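Local coordinates for acetylxylan esterase / glucomannan deacetylase (Cellvibrio japonicus, PDB 2W9X), which removes acetyl groups from the plant cell wall polysaccharides glucomannan, which it strongly prefers, and xylan, at residues B[26-31]-B[133-138]; B[64-69]-B[127-132]; B[200-205]-B[267-272]; B[205-210]-B[249-254]. One frame throughout, in Å; residues are numbered along the deposited sequence.

Interaction 1. Residues B[26-31]-B[133-138]; sequences KPLPLH and AKPLAL
P29 and P135 meet ring against ring at the edge of the N-terminal beta-sandwich domain of this family 2 carbohydrate esterase, where the first modelled residues run almost parallel to 133-138. The two proline side chains cross at about a right angle, CG of P29 reaching CB of P135 at 3.6 Å. CD2 of L28 also reaches this second proline, 4.1 Å from CG of P135, and adds another apolar touch. Further along, L138 turns its branched end back onto 29-31. Its CD1 sits 3.7 Å from O of P29 and its CD2 3.5 Å from O of L30, while CG packs 4.2 Å from CB of H31, so one leucine covers backbone and side chain alike. Behind this shell, strand 56-62 holds both segments: H31 pairs by backbone with E58, K134 and L136 pair with K62 and A60, and T59 OG1 is hydrogen-bonded to P29 O. Nearer the N-terminus, K26 and L28 pair instead with T129 and F127, so that 26-31 passes from one sheet of the sandwich to the other. The ring of H31 leads away from L138, and its NE2 bonds to OD1 of D191, at the start of a strand of the catalytic domain, a polar link between the two domains. At the other end K26 sends CG opposite its own N (chi1 -173°), then bends at chi2 and chi4, and its NZ makes a weak 3.5 Å hydrogen bond to O of A133.

Interaction 2. Residues B[64-69]-B[127-132]; sequences QSLTLK and FYTDPS
T67 and Y128 form an antiparallel hydrogen-bonded pair in one sheet of the beta-sandwich, joining strands 67-72 and 122-128. N of T67 gives a 2.8 Å bond to O of Y128, and N of Y128 returns a nearly straight one (178°) of 2.7 Å to O of T67. L68 and F127 are the next pair, non-hydrogen-bonded, with side chains turned to the other face, into the interior. With CG opposite the carbonyl carbon in both, leucine and ring, already neighbours in register, lie side by side and point the same way, CD1 of L68 being 3.8 Å from CD1 of F127. L66 takes another rotamer, CG opposite N (chi1 -167°), which brings its CD1 within 4.0 Å of CB of F127. V109 and L111 of strand 108-113, together with F61 and F57, close over this apolar group from the facing sheet. Across the strands on the outer face, K69 bends at chi3 and chi4 over Y128. NZ of K69, 5.6 Å from the centroid of the Y128 ring, offers at most a weak cation-pi attraction and is salt-bridged to D96; CD of K69 makes the real touch, a CH-pi contact 3.6 Å above the ring plane, offset toward the rim.

Interaction 3. Residues B[200-205]-B[267-272]; sequences FGIVRN and ADYVAN
D268 and V203 touch where helix 262-283, the long helix in the beta-alpha-beta crossover from strand 239-243 to strand 288-294, faces an active-site loop of the SGNH-hydrolase fold. D268 swings CG opposite its N (chi1 -169°), which brings the carboxylate up to the loop and leaves OD2 3.6 Å from CG1 of V203. The charge is met by R258 in a salt bridge and by the indole N-H of W259, so the valine packs against a carboxylate fixed by other partners. Y269 follows, its CA 3.9 Å from CG2 of V203 and its ring crossed at about a right angle by I202. The fit is tight: CG1 of I202 comes to 3.3 Å from CE1 of the ring, and CB of I202 to 3.5 Å from CD1. OH of Y269 is hydrogen-bonded to the carbonyl of L244, and the edge of F249 meets a face of its ring, so the tyrosine is held at hydroxyl and face. This places the contact near the presumed oxyanion hole: the side chains of Y269 and N247, a probable transition-state stabiliser, are about 8 Å apart, and D248 accepts the backbone N-H groups of I202, V203 and R204. N272, one turn on, slides its CB past CG2 of I202 and stands across V203, whose CG1 is 3.7 Å from that CB. Its amide is tied back to its own helix: ND2 gives a 3.1 Å bond (168°) to O of D268, which N of N272 reaches from the opposite face of the carbonyl plane.

Interaction 4. Residues B[205-210]-B[249-254]; sequences NYNGTS and FSTALN
Y206 presents its ring edge to S250, CD1 standing 3.8 Å from OG, where two surface loops of the SGNH-hydrolase fold meet beside the active site. With CG opposite its N (chi1 -177°), the ring also brings CE1 to 3.9 Å from CG2 of T251. The nearest atoms of the Y206 side chain lie about 4 Å from N247 and from G199, both probable transition-state stabilisers. N207 carries the polar link. ND2 of N254 gives a fairly straight bond to OD1 of N207 (3.0 Å, 164°), in its own amide plane but well above the carbonyl plane of its acceptor, with the two amide planes 67° apart. Three waters bridge the loops. One is shared by N of N207 and the hydroxyls of S250 and T251, the latter also bonded to NH1 of R204. Beside the asparagine bond, a second bonds OD1 of N207 (2.6 Å) and O of A252, and a third joins the two side chains. N207 and G208 both have positive phi, so the chain makes a type I' turn from Y206 to T209. The turn is closed twice on O of Y206, by N of T209 at 3.0 Å and by its OG1, on a lone pair, at 2.7 Å.

Overall arrangement
Interactions 1 and 2 belong to the N-terminal sandwich, interactions 3 and 4 to the catalytic domain, on opposite sides of the chain's centre. Interaction 2 is nested within the loop closed by interaction 1, and the two join through backbone bonds from 26-31 to F127 and T129. Interaction 4 is likewise nested within interaction 3: they share N205, R204 reaches the carbonyl of T251, and F249 packs on Y269. Interaction 3 is the buried one of the four and sets I202 and V203 against the ring, carboxylate and amide of a helix. Interaction 2, partly buried, adds strand pairing. The two surface contacts differ: interaction 1 is prolines and leucines with one weak polar bond, interaction 4 largely asparagines and waters.

Interaction 1. Residues B[26-31]-B[133-138]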
loop_
_atom_site.group_PDB
_atom_site.type_symbol
_atom_site.label_atom_id
_atom_site.label_comp_id
_atom_site.label_asym_id
_atom_site.label_seq_id
_atom_site.Cartn_x
_atom_site.Cartn_y
_atom_site.Cartn_z
ATOM N N LYS B 26 -9.802 47.174 -13.199
ATOM C CA LYS B 26 -8.645 46.287 -13.548
ATOM C C LYS B 26 -8.646 44.957 -12.760
ATOM O O LYS B 26 -8.438 44.965 -11.547
ATOM C CB LYS B 26 -7.322 47.045 -13.339
ATOM C CG LYS B 26 -6.047 46.331 -13.812
ATOM C CD LYS B 26 -5.356 45.555 -12.680
ATOM C CE LYS B 26 -3.877 45.311 -12.974
ATOM N NZ LYS B 26 -3.101 46.593 -12.990
ATOM N N PRO B 27 -8.870 43.814 -13.450
ATOM C CA PRO B 27 -8.686 42.508 -12.805
ATOM C C PRO B 27 -7.219 42.057 -12.799
ATOM O O PRO B 27 -6.494 42.298 -13.765
ATOM C CB PRO B 27 -9.538 41.568 -13.666
ATOM C CG PRO B 27 -9.519 42.182 -15.020
ATOM C CD PRO B 27 -9.321 43.674 -14.850
ATOM N N LEU B 28 -6.798 41.417 -11.711
ATOM C CA LEU B 28 -5.438 40.881 -11.571
ATOM C C LEU B 28 -5.321 39.455 -12.128
ATOM O O LEU B 28 -6.321 38.735 -12.186
ATOM C CB LEU B 28 -5.030 40.865 -10.090
ATOM C CG LEU B 28 -4.475 42.136 -9.446
ATOM C CD1 LEU B 28 -4.488 42.007 -7.923
ATOM C CD2 LEU B 28 -3.068 42.445 -9.963
ATOM N N PRO B 29 -4.107 39.053 -12.567
ATOM C CA PRO B 29 -3.860 37.624 -12.818
ATOM C C PRO B 29 -4.081 36.797 -11.557
ATOM O O PRO B 29 -3.679 37.206 -10.461
ATOM C CB PRO B 29 -2.380 37.567 -13.230
ATOM C CG PRO B 29 -1.809 38.910 -12.886
ATOM C CD PRO B 29 -2.940 39.887 -12.912
ATOM N N LEU B 30 -4.724 35.644 -11.724
ATOM C CA LEU B 30 -5.077 34.796 -10.605
ATOM C C LEU B 30 -4.748 33.334 -10.894
ATOM O O LEU B 30 -4.499 32.953 -12.051
ATOM C CB LEU B 30 -6.558 35.001 -10.230
ATOM C CG LEU B 30 -7.724 34.078 -10.611
ATOM C CD1 LEU B 30 -9.018 34.804 -10.296
ATOM C CD2 LEU B 30 -7.715 33.625 -12.052
ATOM N N HIS B 31 -4.720 32.545 -9.822
ATOM C CA HIS B 31 -4.495 31.107 -9.854
ATOM C C HIS B 31 -5.712 30.426 -9.235
ATOM O O HIS B 31 -6.239 30.896 -8.226
ATOM C CB HIS B 31 -3.232 30.763 -9.053
ATOM C CG HIS B 31 -3.059 29.299 -8.778
ATOM N ND1 HIS B 31 -2.588 28.414 -9.726
ATOM C CD2 HIS B 31 -3.288 28.567 -7.665
ATOM C CE1 HIS B 31 -2.530 27.200 -9.205
ATOM N NE2 HIS B 31 -2.953 27.265 -7.955
ATOM N N ALA B 133 -1.161 49.330 -9.719
ATOM C CA ALA B 133 -0.620 48.173 -8.983
ATOM C C ALA B 133 0.132 47.174 -9.869
ATOM O O ALA B 133 -0.245 46.949 -11.030
ATOM C CB ALA B 133 -1.733 47.462 -8.224
ATOM N N LYS B 134 1.188 46.573 -9.305
ATOM C CA LYS B 134 2.021 45.623 -10.039
ATOM C C LYS B 134 1.619 44.177 -9.740
ATOM O O LYS B 134 1.709 43.727 -8.594
ATOM C CB LYS B 134 3.509 45.848 -9.743
ATOM N N PRO B 135 1.158 43.445 -10.773
ATOM C CA PRO B 135 0.932 42.013 -10.608
ATOM C C PRO B 135 2.224 41.324 -10.169
ATOM O O PRO B 135 3.305 41.669 -10.654
ATOM C CB PRO B 135 0.531 41.555 -12.014
ATOM C CG PRO B 135 0.003 42.780 -12.680
ATOM C CD PRO B 135 0.821 43.908 -12.133
ATOM N N LEU B 136 2.112 40.376 -9.240
ATOM C CA LEU B 136 3.277 39.630 -8.772
ATOM C C LEU B 136 3.135 38.130 -9.048
ATOM O O LEU B 136 2.053 37.645 -9.421
ATOM C CB LEU B 136 3.550 39.895 -7.280
ATOM C CG LEU B 136 3.902 41.306 -6.775
ATOM C CD1 LEU B 136 4.191 41.273 -5.279
ATOM C CD2 LEU B 136 5.077 41.936 -7.534
ATOM N N ALA B 137 4.240 37.408 -8.867
ATOM C CA ALA B 137 4.294 35.980 -9.139
ATOM C C ALA B 137 3.212 35.223 -8.374
ATOM O O ALA B 137 3.085 35.343 -7.147
ATOM C CB ALA B 137 5.685 35.417 -8.825
ATOM N N LEU B 138 2.418 34.467 -9.124
ATOM C CA LEU B 138 1.455 33.530 -8.557
ATOM C C LEU B 138 2.193 32.263 -8.132
ATOM O O LEU B 138 3.344 32.066 -8.528
ATOM C CB LEU B 138 0.377 33.207 -9.597
ATOM C CG LEU B 138 -0.850 34.116 -9.720
ATOM C CD1 LEU B 138 -0.575 35.537 -9.278
ATOM C CD2 LEU B 138 -1.339 34.096 -11.158
#

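Interaction 2. Residues B[64-69]-B[127-132]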
loop_
_atom_site.group_PDB
_atom_site.type_symbol
_atom_site.label_atom_id
_atom_site.label_comp_id
_atom_site.label_asym_id
_atom_site.label_seq_id
_atom_site.Cartn_x
_atom_site.Cartn_y
_atom_site.Cartn_z
ATOM N N GLN B 64 -2.030 48.851 -2.451
ATOM C CA GLN B 64 -2.745 48.999 -1.176
ATOM C C GLN B 64 -4.274 48.864 -1.222
ATOM O O GLN B 64 -4.944 49.118 -0.217
ATOM N N SER B 65 -4.824 48.470 -2.373
ATOM C CA SER B 65 -6.272 48.282 -2.507
ATOM C C SER B 65 -6.625 46.987 -3.229
ATOM O O SER B 65 -5.878 46.527 -4.095
ATOM C CB SER B 65 -6.909 49.464 -3.234
ATOM O OG SER B 65 -6.827 50.648 -2.439
ATOM N N LEU B 66 -7.768 46.408 -2.858
ATOM C CA LEU B 66 -8.272 45.185 -3.483
ATOM C C LEU B 66 -9.789 45.057 -3.328
ATOM O O LEU B 66 -10.344 45.324 -2.262
ATOM C CB LEU B 66 -7.569 43.949 -2.892
ATOM C CG LEU B 66 -7.698 42.583 -3.575
ATOM C CD1 LEU B 66 -7.011 42.563 -4.949
ATOM C CD2 LEU B 66 -7.129 41.505 -2.677
ATOM N N THR B 67 -10.450 44.657 -4.407
ATOM C CA THR B 67 -11.870 44.339 -4.368
ATOM C C THR B 67 -12.080 42.936 -4.931
ATOM O O THR B 67 -11.477 42.548 -5.943
ATOM C CB THR B 67 -12.718 45.370 -5.159
ATOM O OG1 THR B 67 -12.641 46.647 -4.514
ATOM C CG2 THR B 67 -14.187 44.953 -5.239
ATOM N N LEU B 68 -12.933 42.181 -4.253
ATOM C CA LEU B 68 -13.381 40.895 -4.735
ATOM C C LEU B 68 -14.795 41.065 -5.271
ATOM O O LEU B 68 -15.673 41.553 -4.559
ATOM C CB LEU B 68 -13.365 39.872 -3.596
ATOM C CG LEU B 68 -12.082 39.136 -3.204
ATOM C CD1 LEU B 68 -11.011 40.046 -2.614
ATOM C CD2 LEU B 68 -12.445 38.063 -2.193
ATOM N N LYS B 69 -15.004 40.691 -6.532
ATOM C CA LYS B 69 -16.334 40.699 -7.123
ATOM C C LYS B 69 -16.945 39.318 -6.981
ATOM O O LYS B 69 -16.402 38.333 -7.490
ATOM C CB LYS B 69 -16.281 41.084 -8.602
ATOM C CG LYS B 69 -15.915 42.524 -8.895
ATOM C CD LYS B 69 -16.127 42.822 -10.371
ATOM C CE LYS B 69 -17.550 43.314 -10.683
ATOM N NZ LYS B 69 -17.714 44.783 -10.461
ATOM N N PHE B 127 -10.383 39.391 -8.791
ATOM C CA PHE B 127 -9.673 40.328 -7.915
ATOM C C PHE B 127 -9.385 41.638 -8.654
ATOM O O PHE B 127 -8.578 41.652 -9.592
ATOM C CB PHE B 127 -8.331 39.728 -7.470
ATOM C CG PHE B 127 -8.448 38.460 -6.661
ATOM C CD1 PHE B 127 -8.771 38.507 -5.306
ATOM C CD2 PHE B 127 -8.191 37.222 -7.245
ATOM C CE1 PHE B 127 -8.867 37.339 -4.552
ATOM C CE2 PHE B 127 -8.283 36.047 -6.497
ATOM C CZ PHE B 127 -8.620 36.106 -5.145
ATOM N N TYR B 128 -10.011 42.730 -8.202
ATOM C CA TYR B 128 -9.920 44.036 -8.867
ATOM C C TYR B 128 -9.106 45.065 -8.070
ATOM O O TYR B 128 -9.144 45.070 -6.828
ATOM C CB TYR B 128 -11.323 44.567 -9.199
ATOM C CG TYR B 128 -11.929 43.894 -10.414
ATOM C CD1 TYR B 128 -12.133 44.603 -11.590
ATOM C CD2 TYR B 128 -12.271 42.536 -10.391
ATOM C CE1 TYR B 128 -12.676 43.987 -12.719
ATOM C CE2 TYR B 128 -12.810 41.908 -11.517
ATOM C CZ TYR B 128 -13.012 42.638 -12.673
ATOM O OH TYR B 128 -13.546 42.028 -13.790
ATOM N N THR B 129 -8.370 45.924 -8.796
ATOM C CA THR B 129 -7.443 46.875 -8.172
ATOM C C THR B 129 -7.443 48.241 -8.865
ATOM O O THR B 129 -8.234 48.503 -9.782
ATOM C CB THR B 129 -5.977 46.350 -8.196
ATOM O OG1 THR B 129 -5.971 44.903 -8.281
ATOM C CG2 THR B 129 -5.214 46.794 -6.934
ATOM N N ASP B 130 -6.552 49.105 -8.381
ATOM C CA ASP B 130 -6.179 50.349 -9.041
ATOM C C ASP B 130 -5.149 50.016 -10.130
ATOM O O ASP B 130 -4.251 49.197 -9.906
ATOM C CB ASP B 130 -5.587 51.323 -8.020
ATOM N N PRO B 131 -5.262 50.654 -11.313
ATOM C CA PRO B 131 -4.422 50.311 -12.474
ATOM C C PRO B 131 -2.908 50.497 -12.264
ATOM O O PRO B 131 -2.114 49.963 -13.046
ATOM C CB PRO B 131 -4.920 51.267 -13.565
ATOM C CG PRO B 131 -6.262 51.727 -13.103
ATOM C CD PRO B 131 -6.180 51.767 -11.618
ATOM N N SER B 132 -2.526 51.246 -11.225
ATOM C CA SER B 132 -1.117 51.485 -10.894
ATOM C C SER B 132 -0.396 50.306 -10.217
ATOM O O SER B 132 0.838 50.292 -10.157
#

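Interaction 3. Residues B[200-205]-B[267-272]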
loop_
_atom_site.group_PDB
_atom_site.type_symbol
_atom_site.label_atom_id
_atom_site.label_comp_id
_atom_site.label_asym_id
_atom_site.label_seq_id
_atom_site.Cartn_x
_atom_site.Cartn_y
_atom_site.Cartn_z
ATOM N N PHE B 200 -22.549 9.844 -0.934
ATOM C CA PHE B 200 -22.351 9.059 -2.167
ATOM C C PHE B 200 -21.346 7.911 -1.987
ATOM O O PHE B 200 -20.435 7.983 -1.153
ATOM C CB PHE B 200 -21.988 9.953 -3.375
ATOM C CG PHE B 200 -23.158 10.760 -3.919
ATOM C CD1 PHE B 200 -24.038 10.204 -4.845
ATOM C CD2 PHE B 200 -23.378 12.085 -3.486
ATOM C CE1 PHE B 200 -25.131 10.941 -5.343
ATOM C CE2 PHE B 200 -24.452 12.830 -3.965
ATOM C CZ PHE B 200 -25.335 12.261 -4.905
ATOM N N GLY B 201 -21.536 6.851 -2.773
ATOM C CA GLY B 201 -20.659 5.679 -2.729
ATOM C C GLY B 201 -20.108 5.323 -4.104
ATOM O O GLY B 201 -20.335 6.044 -5.071
ATOM N N ILE B 202 -19.363 4.222 -4.176
ATOM C CA ILE B 202 -18.928 3.625 -5.468
ATOM C C ILE B 202 -20.100 3.235 -6.376
ATOM O O ILE B 202 -20.128 3.604 -7.562
ATOM C CB ILE B 202 -17.998 2.385 -5.232
ATOM C CG1 ILE B 202 -16.686 2.818 -4.568
ATOM C CG2 ILE B 202 -17.757 1.568 -6.526
ATOM C CD1 ILE B 202 -15.827 3.770 -5.378
ATOM N N VAL B 203 -21.057 2.471 -5.833
ATOM C CA VAL B 203 -22.249 2.057 -6.595
ATOM C C VAL B 203 -23.527 2.364 -5.830
ATOM O O VAL B 203 -24.590 2.568 -6.435
ATOM C CB VAL B 203 -22.262 0.521 -6.970
ATOM C CG1 VAL B 203 -21.192 0.186 -8.024
ATOM C CG2 VAL B 203 -22.134 -0.380 -5.730
ATOM N N ARG B 204 -23.413 2.374 -4.503
ATOM C CA ARG B 204 -24.586 2.497 -3.623
ATOM C C ARG B 204 -24.392 3.687 -2.689
ATOM O O ARG B 204 -23.342 3.838 -2.087
ATOM C CB ARG B 204 -24.810 1.200 -2.833
ATOM C CG ARG B 204 -26.048 1.218 -1.940
ATOM C CD ARG B 204 -26.217 -0.116 -1.259
ATOM N NE ARG B 204 -27.466 -0.100 -0.518
ATOM C CZ ARG B 204 -27.556 -0.020 0.805
ATOM N NH1 ARG B 204 -26.457 -0.008 1.549
ATOM N NH2 ARG B 204 -28.762 0.024 1.381
ATOM N N ASN B 205 -25.398 4.553 -2.581
ATOM C CA ASN B 205 -25.277 5.750 -1.732
ATOM C C ASN B 205 -25.950 5.522 -0.377
ATOM O O ASN B 205 -26.568 4.476 -0.180
ATOM C CB ASN B 205 -25.884 6.950 -2.469
ATOM C CG ASN B 205 -25.354 7.083 -3.892
ATOM O OD1 ASN B 205 -24.141 7.053 -4.117
ATOM N ND2 ASN B 205 -26.256 7.246 -4.852
ATOM N N ALA B 267 -19.812 -7.669 -5.032
ATOM C CA ALA B 267 -19.311 -7.930 -6.374
ATOM C C ALA B 267 -19.359 -6.655 -7.232
ATOM O O ALA B 267 -18.386 -6.290 -7.892
ATOM C CB ALA B 267 -20.112 -9.058 -7.022
ATOM N N ASP B 268 -20.495 -5.969 -7.189
ATOM C CA ASP B 268 -20.711 -4.774 -7.998
ATOM C C ASP B 268 -19.837 -3.601 -7.529
ATOM O O ASP B 268 -19.286 -2.872 -8.360
ATOM C CB ASP B 268 -22.198 -4.405 -7.975
ATOM C CG ASP B 268 -22.567 -3.348 -9.002
ATOM O OD1 ASP B 268 -22.006 -3.365 -10.116
ATOM O OD2 ASP B 268 -23.447 -2.514 -8.705
ATOM N N TYR B 269 -19.694 -3.442 -6.208
ATOM C CA TYR B 269 -18.794 -2.460 -5.626
ATOM C C TYR B 269 -17.361 -2.719 -6.085
ATOM O O TYR B 269 -16.670 -1.795 -6.516
ATOM C CB TYR B 269 -18.869 -2.499 -4.083
ATOM C CG TYR B 269 -17.860 -1.621 -3.347
ATOM C CD1 TYR B 269 -18.183 -0.311 -2.972
ATOM C CD2 TYR B 269 -16.596 -2.111 -2.986
ATOM C CE1 TYR B 269 -17.265 0.499 -2.273
ATOM C CE2 TYR B 269 -15.689 -1.317 -2.302
ATOM C CZ TYR B 269 -16.031 -0.018 -1.945
ATOM O OH TYR B 269 -15.125 0.753 -1.288
ATOM N N VAL B 270 -16.910 -3.965 -5.981
ATOM C CA VAL B 270 -15.509 -4.268 -6.291
ATOM C C VAL B 270 -15.209 -3.987 -7.780
ATOM O O VAL B 270 -14.207 -3.326 -8.096
ATOM C CB VAL B 270 -15.058 -5.706 -5.841
ATOM C CG1 VAL B 270 -13.694 -6.060 -6.418
ATOM C CG2 VAL B 270 -15.011 -5.826 -4.314
ATOM N N ALA B 271 -16.088 -4.459 -8.674
ATOM C CA ALA B 271 -15.894 -4.316 -10.121
ATOM C C ALA B 271 -15.813 -2.846 -10.540
ATOM O O ALA B 271 -14.948 -2.462 -11.313
ATOM C CB ALA B 271 -17.005 -5.039 -10.904
ATOM N N ASN B 272 -16.726 -2.030 -10.033
ATOM C CA ASN B 272 -16.746 -0.624 -10.392
ATOM C C ASN B 272 -15.620 0.204 -9.809
ATOM O O ASN B 272 -15.114 1.118 -10.465
ATOM C CB ASN B 272 -18.093 -0.019 -10.047
ATOM C CG ASN B 272 -19.092 -0.280 -11.120
ATOM O OD1 ASN B 272 -19.128 0.441 -12.111
ATOM N ND2 ASN B 272 -19.863 -1.354 -10.975
#

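Interaction 4. Residues B[205-210]-B[249-254]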
loop_
_atom_site.group_PDB
_atom_site.type_symbol
_atom_site.label_atom_id
_atom_site.label_comp_id
_atom_site.label_asym_id
_atom_site.label_seq_id
_atom_site.Cartn_x
_atom_site.Cartn_y
_atom_site.Cartn_z
ATOM N N ASN B 205 -25.398 4.553 -2.581
ATOM C CA ASN B 205 -25.277 5.750 -1.732
ATOM C C ASN B 205 -25.950 5.522 -0.377
ATOM O O ASN B 205 -26.568 4.476 -0.180
ATOM C CB ASN B 205 -25.884 6.950 -2.469
ATOM C CG ASN B 205 -25.354 7.083 -3.892
ATOM O OD1 ASN B 205 -24.141 7.053 -4.117
ATOM N ND2 ASN B 205 -26.256 7.246 -4.852
ATOM N N TYR B 206 -25.869 6.496 0.538
ATOM C CA TYR B 206 -26.450 6.324 1.874
ATOM C C TYR B 206 -27.882 5.766 1.867
ATOM O O TYR B 206 -28.795 6.371 1.296
ATOM C CB TYR B 206 -26.429 7.606 2.710
ATOM C CG TYR B 206 -26.971 7.330 4.092
ATOM C CD1 TYR B 206 -26.244 6.551 4.989
ATOM C CD2 TYR B 206 -28.222 7.804 4.493
ATOM C CE1 TYR B 206 -26.733 6.274 6.256
ATOM C CE2 TYR B 206 -28.718 7.528 5.772
ATOM C CZ TYR B 206 -27.967 6.745 6.634
ATOM O OH TYR B 206 -28.422 6.442 7.908
ATOM N N ASN B 207 -28.061 4.621 2.527
ATOM C CA ASN B 207 -29.353 3.925 2.582
ATOM C C ASN B 207 -30.061 3.747 1.224
ATOM O O ASN B 207 -31.304 3.790 1.135
ATOM C CB ASN B 207 -30.288 4.568 3.625
ATOM C CG ASN B 207 -31.513 3.710 3.907
ATOM O OD1 ASN B 207 -31.429 2.471 3.956
ATOM N ND2 ASN B 207 -32.663 4.355 4.051
ATOM N N GLY B 208 -29.275 3.523 0.169
ATOM C CA GLY B 208 -29.838 3.344 -1.175
ATOM C C GLY B 208 -30.455 4.586 -1.802
ATOM O O GLY B 208 -31.192 4.472 -2.778
ATOM N N THR B 209 -30.158 5.768 -1.256
ATOM C CA THR B 209 -30.650 7.033 -1.820
ATOM C C THR B 209 -30.017 7.313 -3.184
ATOM O O THR B 209 -28.981 6.722 -3.522
ATOM C CB THR B 209 -30.382 8.226 -0.884
ATOM O OG1 THR B 209 -28.989 8.270 -0.553
ATOM C CG2 THR B 209 -31.226 8.131 0.396
ATOM N N SER B 210 -30.652 8.198 -3.963
ATOM C CA SER B 210 -30.244 8.495 -5.346
ATOM C C SER B 210 -29.790 7.262 -6.140
ATOM O O SER B 210 -28.658 7.248 -6.650
ATOM C CB SER B 210 -29.139 9.559 -5.388
ATOM O OG SER B 210 -29.564 10.760 -4.787
ATOM N N PHE B 249 -21.909 0.574 2.204
ATOM C CA PHE B 249 -22.028 -0.546 3.159
ATOM C C PHE B 249 -22.572 -0.232 4.557
ATOM O O PHE B 249 -22.810 -1.150 5.327
ATOM C CB PHE B 249 -20.703 -1.329 3.282
ATOM C CG PHE B 249 -20.193 -1.867 1.973
ATOM C CD1 PHE B 249 -20.908 -2.833 1.270
ATOM C CD2 PHE B 249 -19.001 -1.404 1.444
ATOM C CE1 PHE B 249 -20.434 -3.333 0.057
ATOM C CE2 PHE B 249 -18.526 -1.890 0.229
ATOM C CZ PHE B 249 -19.238 -2.864 -0.454
ATOM N N SER B 250 -22.818 1.033 4.875
ATOM C CA SER B 250 -23.162 1.372 6.248
ATOM C C SER B 250 -24.566 0.919 6.687
ATOM O O SER B 250 -24.901 0.978 7.878
ATOM C CB SER B 250 -23.017 2.882 6.469
ATOM O OG SER B 250 -23.952 3.577 5.682
ATOM N N THR B 251 -25.382 0.486 5.724
ATOM C CA THR B 251 -26.770 0.112 5.969
ATOM C C THR B 251 -27.095 -1.180 5.243
ATOM O O THR B 251 -26.432 -1.561 4.267
ATOM C CB THR B 251 -27.795 1.188 5.488
ATOM O OG1 THR B 251 -27.617 1.425 4.089
ATOM C CG2 THR B 251 -27.663 2.504 6.256
ATOM N N ALA B 252 -28.132 -1.843 5.735
ATOM C CA ALA B 252 -28.699 -3.021 5.111
ATOM C C ALA B 252 -29.431 -2.637 3.826
ATOM O O ALA B 252 -29.953 -1.532 3.707
ATOM C CB ALA B 252 -29.679 -3.676 6.087
ATOM N N LEU B 253 -29.470 -3.562 2.873
ATOM C CA LEU B 253 -30.232 -3.373 1.648
ATOM C C LEU B 253 -31.743 -3.315 1.928
ATOM O O LEU B 253 -32.272 -4.100 2.706
ATOM C CB LEU B 253 -29.921 -4.489 0.641
ATOM C CG LEU B 253 -28.521 -4.483 0.013
ATOM C CD1 LEU B 253 -28.103 -5.902 -0.414
ATOM C CD2 LEU B 253 -28.451 -3.498 -1.155
ATOM N N ASN B 254 -32.418 -2.364 1.300
ATOM C CA ASN B 254 -33.879 -2.364 1.255
ATOM C C ASN B 254 -34.376 -3.280 0.154
ATOM O O ASN B 254 -33.598 -3.666 -0.718
ATOM C CB ASN B 254 -34.381 -0.943 1.074
ATOM C CG ASN B 254 -33.973 -0.058 2.228
ATOM O OD1 ASN B 254 -34.604 -0.089 3.286
ATOM N ND2 ASN B 254 -32.883 0.704 2.052
HETATM O O HOH W 1 -25.527 3.113 3.538
HETATM O O HOH W 2 -31.446 0.238 5.296
HETATM O O HOH W 3 -34.928 2.329 4.709
#